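Local coordinates for conserved hypothetical protein (Sulfolobus solfataricus, PDB 2FNA), which is of unknown cellular role but belongs to the AAA+ ATPases, binds ADP with magnesium present, and probably hydrolyses ATP, at residues K290-I295 and Y326-Q331; K65-N70 and F278-H283; N70-K75 and L149-G154. One frame throughout, in Å; residues are numbered along the deposited sequence.

Overall arrangement
Along the chain, 65-70 and 70-75 come first, sharing Asn70 in the loop that follows strand 58-62 and leads into helix 74-91. Contact 3 closes first, when the loop after strand 139-144 arrives at 149-154. Contact 2 closes much later, when the end of helix 259-282 reaches 65-70, so contact 3 falls wholly within its span. The two touch through Lys151, whose NZ reaches carbonyl oxygens of 65-70. Contact 1 follows in series, joining helices 289-299 and 322-334 of the winged-helix region. It leans on contact 2, where Tyr292 packs against Phe278, Phe281 and Leu282, so the loops after two sheet strands, the end of helix 259-282 and the C-terminal helices are connected in turn.

Contact 1 of 3, residues K290-I295 and Y326-Q331; sequences KRYLNI and YNYLTQ
Tyr328 reaches from helix 322-334 into the angle between Tyr292, Ile295 and Arg291 on helix 289-299, and it has the most surface buried in this contact. It illustrates how one aromatic residue can serve a largely apolar interface along its ring and a hydrogen bond at its hydroxyl. CG lies anti to the carbonyl carbon (chi1 -56°), and the ring meets Tyr292 in a T-shaped pair, the edge of Tyr328 against the face of Tyr292 with ring centroids 5.3 Å apart and planes at 73°. Of the ring carbons, CD1 of Tyr328 and CZ of Tyr292 come to 3.7 Å.

Tyr292 continues past its partner and lies against the backbone of the other helix. Its CE1 comes within 3.5 Å of Tyr328 O, which sits at the ring edge in plane, and its OH lies 3.5 Å from Gln331 CB. The amide end of Gln331 turns elsewhere, where OE1 accepts a hydrogen bond from Arg285.

Ile295 adds apolar contact: its CD1 packs on Tyr328 CB, 3.4 Å away, while the second branch, CG2, touches Leu329 CD2 at 4.0 Å. At the far end of the ring, Arg291 NH1 donates to Tyr328 OH over 3.0 Å. The bond is bent, at 137° about the hydrogen, and the hydroxyl is tilted from the guanidinium plane. A salt bridge from Arg291 NE to Glu316 holds the same group.

The helix pair belongs to a region resembling the winged helix-turn-helix domain of MCM proteins. Helix 305-316 packs beside it through Leu312 and Val308, on Arg291 and Ile295 respectively, and helix 259-282 supports Tyr292 through Phe278 and Leu282.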
# COMPACT_ATOMS: atom_id res chain seq x y z
N LYS A 290 5.04 -24.93 0.34
CA LYS A 290 3.99 -25.86 0.77
C LYS A 290 3.55 -25.63 2.22
O LYS A 290 2.37 -25.74 2.54
CB LYS A 290 4.43 -27.32 0.56
CG LYS A 290 4.51 -27.72 -0.91
CD LYS A 290 4.93 -29.18 -1.10
N ARG A 291 4.50 -25.27 3.07
CA ARG A 291 4.22 -25.00 4.46
C ARG A 291 3.34 -23.77 4.62
O ARG A 291 2.38 -23.79 5.37
CB ARG A 291 5.52 -24.81 5.22
CG ARG A 291 6.47 -26.00 5.09
CD ARG A 291 7.60 -25.96 6.09
NE ARG A 291 8.23 -27.28 6.20
CZ ARG A 291 9.11 -27.61 7.14
NH1 ARG A 291 9.48 -26.74 8.06
NH2 ARG A 291 9.62 -28.83 7.15
N TYR A 292 3.69 -22.69 3.93
CA TYR A 292 2.86 -21.48 3.95
C TYR A 292 1.42 -21.75 3.46
O TYR A 292 0.46 -21.33 4.10
CB TYR A 292 3.52 -20.35 3.14
CG TYR A 292 4.63 -19.63 3.88
CD1 TYR A 292 4.34 -18.88 5.03
CD2 TYR A 292 5.95 -19.65 3.43
CE1 TYR A 292 5.34 -18.21 5.72
CE2 TYR A 292 6.97 -18.96 4.14
CZ TYR A 292 6.65 -18.25 5.28
OH TYR A 292 7.62 -17.56 5.99
N LEU A 293 1.26 -22.46 2.34
CA LEU A 293 -0.07 -22.85 1.85
C LEU A 293 -0.84 -23.61 2.94
O LEU A 293 -2.04 -23.39 3.14
CB LEU A 293 0.02 -23.72 0.58
CG LEU A 293 0.25 -22.96 -0.72
CD1 LEU A 293 0.86 -23.85 -1.79
CD2 LEU A 293 -1.06 -22.31 -1.22
N ASN A 294 -0.14 -24.50 3.63
CA ASN A 294 -0.74 -25.30 4.68
C ASN A 294 -1.22 -24.42 5.84
O ASN A 294 -2.33 -24.59 6.34
CB ASN A 294 0.26 -26.33 5.18
CG ASN A 294 -0.38 -27.36 6.07
OD1 ASN A 294 -0.77 -27.07 7.21
ND2 ASN A 294 -0.48 -28.58 5.56
N ILE A 295 -0.36 -23.50 6.27
CA ILE A 295 -0.69 -22.57 7.36
C ILE A 295 -1.95 -21.76 7.05
O ILE A 295 -2.79 -21.56 7.93
CB ILE A 295 0.47 -21.60 7.65
CG1 ILE A 295 1.61 -22.33 8.39
CG2 ILE A 295 -0.03 -20.37 8.44
CD1 ILE A 295 2.90 -21.53 8.53
N TYR A 326 7.41 -20.12 14.40
CA TYR A 326 7.44 -18.72 14.78
C TYR A 326 7.78 -17.83 13.58
O TYR A 326 7.14 -16.80 13.36
CB TYR A 326 8.47 -18.50 15.89
CG TYR A 326 8.62 -17.05 16.34
CD1 TYR A 326 7.73 -16.49 17.25
CD2 TYR A 326 9.66 -16.26 15.84
CE1 TYR A 326 7.87 -15.17 17.67
CE2 TYR A 326 9.80 -14.94 16.25
CZ TYR A 326 8.90 -14.40 17.17
OH TYR A 326 9.03 -13.09 17.58
N ASN A 327 8.79 -18.24 12.82
CA ASN A 327 9.24 -17.47 11.66
C ASN A 327 8.18 -17.40 10.56
O ASN A 327 8.00 -16.35 9.95
CB ASN A 327 10.56 -18.06 11.12
CG ASN A 327 10.97 -17.48 9.76
OD1 ASN A 327 11.13 -16.27 9.60
ND2 ASN A 327 11.18 -18.38 8.79
N TYR A 328 7.49 -18.51 10.30
CA TYR A 328 6.42 -18.52 9.29
C TYR A 328 5.26 -17.59 9.68
O TYR A 328 4.77 -16.80 8.87
CB TYR A 328 5.89 -19.95 9.07
CG TYR A 328 6.93 -20.98 8.68
CD1 TYR A 328 7.94 -20.68 7.77
CD2 TYR A 328 6.87 -22.29 9.19
CE1 TYR A 328 8.88 -21.63 7.39
CE2 TYR A 328 7.81 -23.25 8.82
CZ TYR A 328 8.82 -22.91 7.92
OH TYR A 328 9.76 -23.85 7.53
N LEU A 329 4.81 -17.68 10.92
CA LEU A 329 3.73 -16.80 11.39
C LEU A 329 4.17 -15.35 11.47
O LEU A 329 3.39 -14.47 11.16
CB LEU A 329 3.18 -17.27 12.74
CG LEU A 329 2.52 -18.65 12.70
CD1 LEU A 329 2.19 -19.14 14.11
CD2 LEU A 329 1.29 -18.64 11.80
N THR A 330 5.40 -15.10 11.87
CA THR A 330 5.94 -13.72 11.91
C THR A 330 5.98 -13.08 10.53
O THR A 330 5.67 -11.90 10.39
CB THR A 330 7.37 -13.70 12.51
OG1 THR A 330 7.29 -14.08 13.88
CG2 THR A 330 8.00 -12.29 12.40
N GLN A 331 6.40 -13.84 9.52
CA GLN A 331 6.44 -13.33 8.17
C GLN A 331 5.02 -12.99 7.68
O GLN A 331 4.78 -11.92 7.11
CB GLN A 331 7.15 -14.33 7.25
CG GLN A 331 8.65 -14.41 7.46
CD GLN A 331 9.32 -13.05 7.26
OE1 GLN A 331 9.38 -12.54 6.15
NE2 GLN A 331 9.80 -12.47 8.35

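Contact 2 of 3, residues K65-N70 and F278-H283; sequences KFEERN and FENFLH
Asn280, near the end of helix 259-282, meets Glu67 and Glu68 mostly through water, a worked example of an amide and two carboxylates linked through shared waters. Its amide lies across the two glutamate chains: ND2 is 3.6 Å from Glu67 CG, and OD1 is 3.4 Å from Glu68 CG. ND2 donates to two waters, each at 2.8 Å. One of them donates in turn to Glu67 OE1; the other gives a firm bond to Glu68 OE2 and a weak one to Glu67 OE2. The oxygen side is held more loosely, through a water that donates to Glu68 O and weakly to OD1. An alanine here would remove the amide that joins these waters, and would probably leave the two carboxylates less firmly tied to the helix.

Farther on, His283 brings its imidazole against the chain at 68-70. With CG anti to the backbone N (chi1 -167°), the ring comes to lie against Asn70. Asn70 CB then sits over one face in a CH-pi contact, 4.1 Å from the ring centroid and 16° off the normal. At the ring edge, ND1 comes 3.0 Å from Glu68 O, and a further water lies in the imidazole plane, 3.1 Å from ND1.

OE2 of Glu68 also forms a salt bridge with Lys276, one helical turn before Asn280. Glu67, whose side chain is about 8 Å from the bound magnesium ion, brings the contact close to the nucleotide site. Thus the loop between strand 58-62 and helix 74-91 meets the C-terminal end of helix 259-282, whose Phe278 and Phe281 pack on Leu332 of helix 322-334.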
# COMPACT_ATOMS: atom_id res chain seq x y z
N LYS A 65 4.46 -1.44 -8.91
CA LYS A 65 5.02 -2.08 -10.09
C LYS A 65 6.24 -2.98 -9.84
O LYS A 65 6.69 -3.65 -10.77
CB LYS A 65 5.38 -1.04 -11.15
CG LYS A 65 6.46 -0.06 -10.78
CD LYS A 65 6.57 1.01 -11.88
CE LYS A 65 5.49 2.08 -11.75
NZ LYS A 65 5.17 2.70 -13.07
N PHE A 66 6.78 -2.99 -8.61
CA PHE A 66 7.86 -3.88 -8.26
C PHE A 66 7.40 -5.06 -7.42
O PHE A 66 8.23 -5.85 -7.01
CB PHE A 66 8.95 -3.10 -7.52
CG PHE A 66 9.56 -2.02 -8.35
CD1 PHE A 66 10.32 -2.34 -9.46
CD2 PHE A 66 9.37 -0.67 -8.05
CE1 PHE A 66 10.88 -1.35 -10.27
CE2 PHE A 66 9.95 0.32 -8.84
CZ PHE A 66 10.71 -0.04 -9.97
N GLU A 67 6.10 -5.18 -7.16
CA GLU A 67 5.61 -6.17 -6.20
C GLU A 67 5.91 -7.61 -6.60
O GLU A 67 6.08 -8.47 -5.73
CB GLU A 67 4.11 -5.99 -5.89
CG GLU A 67 3.19 -6.39 -7.05
CD GLU A 67 1.76 -5.86 -6.89
OE1 GLU A 67 1.31 -5.69 -5.72
OE2 GLU A 67 1.10 -5.63 -7.94
N GLU A 68 5.99 -7.87 -7.90
CA GLU A 68 6.28 -9.23 -8.41
C GLU A 68 7.76 -9.60 -8.45
O GLU A 68 8.10 -10.75 -8.72
CB GLU A 68 5.68 -9.42 -9.80
CG GLU A 68 4.17 -9.33 -9.80
CD GLU A 68 3.56 -9.42 -11.19
OE1 GLU A 68 4.30 -9.75 -12.15
OE2 GLU A 68 2.35 -9.15 -11.32
N ARG A 69 8.64 -8.65 -8.13
CA ARG A 69 10.08 -8.89 -8.05
C ARG A 69 10.55 -9.09 -6.63
O ARG A 69 9.94 -8.60 -5.69
CB ARG A 69 10.84 -7.69 -8.58
CG ARG A 69 10.51 -7.31 -9.99
CD ARG A 69 11.29 -6.08 -10.37
NE ARG A 69 10.67 -5.42 -11.51
CZ ARG A 69 11.22 -4.43 -12.20
NH1 ARG A 69 12.42 -3.99 -11.87
NH2 ARG A 69 10.57 -3.88 -13.22
N ASN A 70 11.68 -9.77 -6.50
CA ASN A 70 12.33 -10.00 -5.21
C ASN A 70 13.45 -8.99 -4.95
O ASN A 70 13.97 -8.89 -3.82
CB ASN A 70 12.93 -11.41 -5.21
CG ASN A 70 13.14 -11.96 -3.80
OD1 ASN A 70 12.33 -11.71 -2.91
ND2 ASN A 70 14.22 -12.72 -3.61
N PHE A 278 -0.57 -13.92 -3.05
CA PHE A 278 0.14 -14.88 -2.23
C PHE A 278 1.36 -15.42 -2.96
O PHE A 278 2.37 -15.69 -2.33
CB PHE A 278 -0.76 -16.01 -1.79
CG PHE A 278 -0.27 -16.71 -0.56
CD1 PHE A 278 -0.15 -16.00 0.63
CD2 PHE A 278 0.07 -18.04 -0.57
CE1 PHE A 278 0.28 -16.60 1.77
CE2 PHE A 278 0.50 -18.66 0.58
CZ PHE A 278 0.60 -17.92 1.76
N GLU A 279 1.27 -15.57 -4.27
CA GLU A 279 2.43 -15.99 -5.08
C GLU A 279 3.54 -14.96 -5.02
O GLU A 279 4.69 -15.33 -4.92
CB GLU A 279 2.05 -16.23 -6.55
CG GLU A 279 1.24 -17.48 -6.77
CD GLU A 279 1.96 -18.69 -6.24
OE1 GLU A 279 3.13 -18.89 -6.66
OE2 GLU A 279 1.39 -19.41 -5.39
N ASN A 280 3.19 -13.67 -5.06
CA ASN A 280 4.18 -12.62 -4.80
C ASN A 280 4.83 -12.76 -3.43
O ASN A 280 6.05 -12.61 -3.31
CB ASN A 280 3.58 -11.22 -4.88
CG ASN A 280 3.10 -10.87 -6.25
OD1 ASN A 280 3.49 -11.49 -7.23
ND2 ASN A 280 2.28 -9.84 -6.33
N PHE A 281 4.03 -13.03 -2.40
CA PHE A 281 4.57 -13.33 -1.08
C PHE A 281 5.52 -14.52 -1.08
O PHE A 281 6.52 -14.50 -0.38
CB PHE A 281 3.44 -13.56 -0.06
CG PHE A 281 3.94 -14.01 1.31
CD1 PHE A 281 4.42 -13.08 2.23
CD2 PHE A 281 3.95 -15.35 1.65
CE1 PHE A 281 4.89 -13.50 3.48
CE2 PHE A 281 4.42 -15.77 2.87
CZ PHE A 281 4.89 -14.85 3.80
N LEU A 282 5.22 -15.57 -1.83
CA LEU A 282 6.00 -16.81 -1.79
C LEU A 282 7.28 -16.75 -2.66
O LEU A 282 8.09 -17.68 -2.66
CB LEU A 282 5.14 -18.00 -2.26
CG LEU A 282 3.96 -18.40 -1.38
CD1 LEU A 282 3.13 -19.45 -2.08
CD2 LEU A 282 4.43 -18.87 -0.02
N HIS A 283 7.40 -15.67 -3.42
CA HIS A 283 8.56 -15.39 -4.23
C HIS A 283 9.73 -15.21 -3.28
O HIS A 283 9.67 -14.39 -2.35
CB HIS A 283 8.32 -14.13 -5.06
CG HIS A 283 9.32 -13.91 -6.16
ND1 HIS A 283 9.38 -12.73 -6.87
CD2 HIS A 283 10.28 -14.71 -6.66
CE1 HIS A 283 10.34 -12.83 -7.78
NE2 HIS A 283 10.91 -14.01 -7.67
O HOH W 1 1.48 -8.28 -4.09
O HOH W 2 7.59 -10.95 -5.10
O HOH W 3 1.23 -8.74 -8.74
O HOH W 4 6.24 -13.14 -8.16

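Contact 3 of 3, residues N70-K75 and L149-G154; sequences NYISYK and LVKLRG
Lys151 crosses obliquely over Asn70 and Ile72, touching them with CB and CG before its outer end leads off to polar partners. Its CB packs on both CG1 and CD1 of Ile72, each 3.9 Å away, and CG passes 3.7 Å from Asn70 O. From there the chain runs extended (chi3 176°), carrying NZ to a salt bridge with Glu148 and to hydrogen bonds with the carbonyl oxygens of Phe66 and Arg69.

The backbone adds one direct bond: Ile72 N donates to Lys151 O at 3.0 Å, nearly straight at the hydrogen (174°), though from well above the carbonyl plane. Next along, Leu152 centres an inverse gamma turn, and its CD1 meets Ile72 CG2 at 3.8 Å. Arg153 CG abuts the edge of the Tyr71 ring, 3.7 Å from CE1. A water accepts from Gly154 N and donates to Ile72 O over 2.8 Å, bridging the segments again.

Strands 58-62 and 139-144 are neighbours in a parallel sheet whose order is that of AAA+ P-loop ATPases, and the contact joins the loops that follow them.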
# COMPACT_ATOMS: atom_id res chain seq x y z
N ASN A 70 11.68 -9.77 -6.50
CA ASN A 70 12.33 -10.00 -5.21
C ASN A 70 13.45 -8.99 -4.95
O ASN A 70 13.97 -8.89 -3.82
CB ASN A 70 12.93 -11.41 -5.21
CG ASN A 70 13.14 -11.96 -3.80
OD1 ASN A 70 12.33 -11.71 -2.91
ND2 ASN A 70 14.22 -12.72 -3.61
N TYR A 71 13.83 -8.28 -6.00
CA TYR A 71 14.95 -7.38 -5.96
C TYR A 71 14.63 -6.22 -6.90
O TYR A 71 14.02 -6.44 -7.93
CB TYR A 71 16.23 -8.12 -6.39
CG TYR A 71 17.46 -7.25 -6.37
CD1 TYR A 71 18.14 -7.03 -5.19
CD2 TYR A 71 17.94 -6.63 -7.53
CE1 TYR A 71 19.26 -6.22 -5.15
CE2 TYR A 71 19.06 -5.81 -7.50
CZ TYR A 71 19.71 -5.61 -6.29
OH TYR A 71 20.83 -4.84 -6.20
N ILE A 72 14.97 -5.00 -6.48
CA ILE A 72 14.88 -3.81 -7.33
C ILE A 72 16.28 -3.26 -7.48
O ILE A 72 16.98 -3.06 -6.48
CB ILE A 72 13.99 -2.67 -6.71
CG1 ILE A 72 12.59 -3.17 -6.38
CG2 ILE A 72 13.88 -1.48 -7.68
CD1 ILE A 72 11.80 -2.23 -5.36
N SER A 73 16.69 -3.01 -8.72
CA SER A 73 18.02 -2.50 -8.95
C SER A 73 18.05 -0.98 -8.85
O SER A 73 17.02 -0.32 -8.93
CB SER A 73 18.55 -2.91 -10.33
OG SER A 73 17.66 -2.47 -11.33
N TYR A 74 19.26 -0.47 -8.66
CA TYR A 74 19.50 0.96 -8.58
C TYR A 74 19.09 1.63 -9.89
O TYR A 74 18.48 2.70 -9.89
CB TYR A 74 20.98 1.21 -8.29
CG TYR A 74 21.41 2.67 -8.30
CD1 TYR A 74 20.88 3.58 -7.38
CD2 TYR A 74 22.35 3.12 -9.21
CE1 TYR A 74 21.27 4.93 -7.40
CE2 TYR A 74 22.74 4.45 -9.24
CZ TYR A 74 22.20 5.34 -8.33
OH TYR A 74 22.62 6.64 -8.39
N LYS A 75 19.39 0.94 -10.99
CA LYS A 75 19.08 1.36 -12.36
C LYS A 75 17.58 1.46 -12.54
O LYS A 75 17.10 2.46 -13.06
CB LYS A 75 19.72 0.35 -13.34
CG LYS A 75 19.76 0.72 -14.82
N LEU A 149 10.74 -0.87 -1.12
CA LEU A 149 12.14 -0.40 -1.13
C LEU A 149 13.07 -1.25 -0.29
O LEU A 149 14.29 -1.13 -0.39
CB LEU A 149 12.20 1.04 -0.65
CG LEU A 149 11.52 2.07 -1.55
CD1 LEU A 149 11.55 3.42 -0.87
CD2 LEU A 149 12.20 2.18 -2.89
N VAL A 150 12.51 -2.10 0.54
CA VAL A 150 13.29 -3.14 1.19
C VAL A 150 14.06 -3.98 0.15
O VAL A 150 15.19 -4.43 0.39
CB VAL A 150 12.36 -4.13 1.95
CG1 VAL A 150 13.13 -5.33 2.38
CG2 VAL A 150 11.74 -3.46 3.16
N LYS A 151 13.40 -4.19 -0.97
CA LYS A 151 13.97 -4.94 -2.11
C LYS A 151 15.05 -4.17 -2.84
O LYS A 151 15.80 -4.74 -3.61
CB LYS A 151 12.86 -5.27 -3.08
CG LYS A 151 11.77 -6.16 -2.54
CD LYS A 151 10.55 -6.10 -3.46
CE LYS A 151 9.44 -7.04 -3.02
NZ LYS A 151 8.35 -7.06 -4.06
N LEU A 152 15.11 -2.86 -2.62
CA LEU A 152 16.16 -2.04 -3.21
C LEU A 152 17.47 -2.11 -2.36
O LEU A 152 17.90 -1.13 -1.73
CB LEU A 152 15.65 -0.61 -3.37
CG LEU A 152 16.54 0.43 -4.07
CD1 LEU A 152 16.60 0.21 -5.56
CD2 LEU A 152 16.01 1.81 -3.80
N ARG A 153 18.11 -3.27 -2.40
CA ARG A 153 19.12 -3.68 -1.44
C ARG A 153 20.41 -2.94 -1.58
O ARG A 153 21.18 -2.86 -0.62
CB ARG A 153 19.46 -5.15 -1.59
CG ARG A 153 18.31 -6.12 -1.56
CD ARG A 153 18.00 -6.61 -0.17
NE ARG A 153 16.82 -7.45 -0.20
CZ ARG A 153 16.06 -7.72 0.87
NH1 ARG A 153 16.32 -7.19 2.06
NH2 ARG A 153 15.01 -8.51 0.72
N GLY A 154 20.69 -2.44 -2.78
CA GLY A 154 21.94 -1.76 -3.05
C GLY A 154 21.94 -0.26 -2.84
O GLY A 154 22.92 0.40 -3.16
O HOH W 5 16.33 -9.12 -2.06
O HOH W 6 19.43 -2.15 -5.36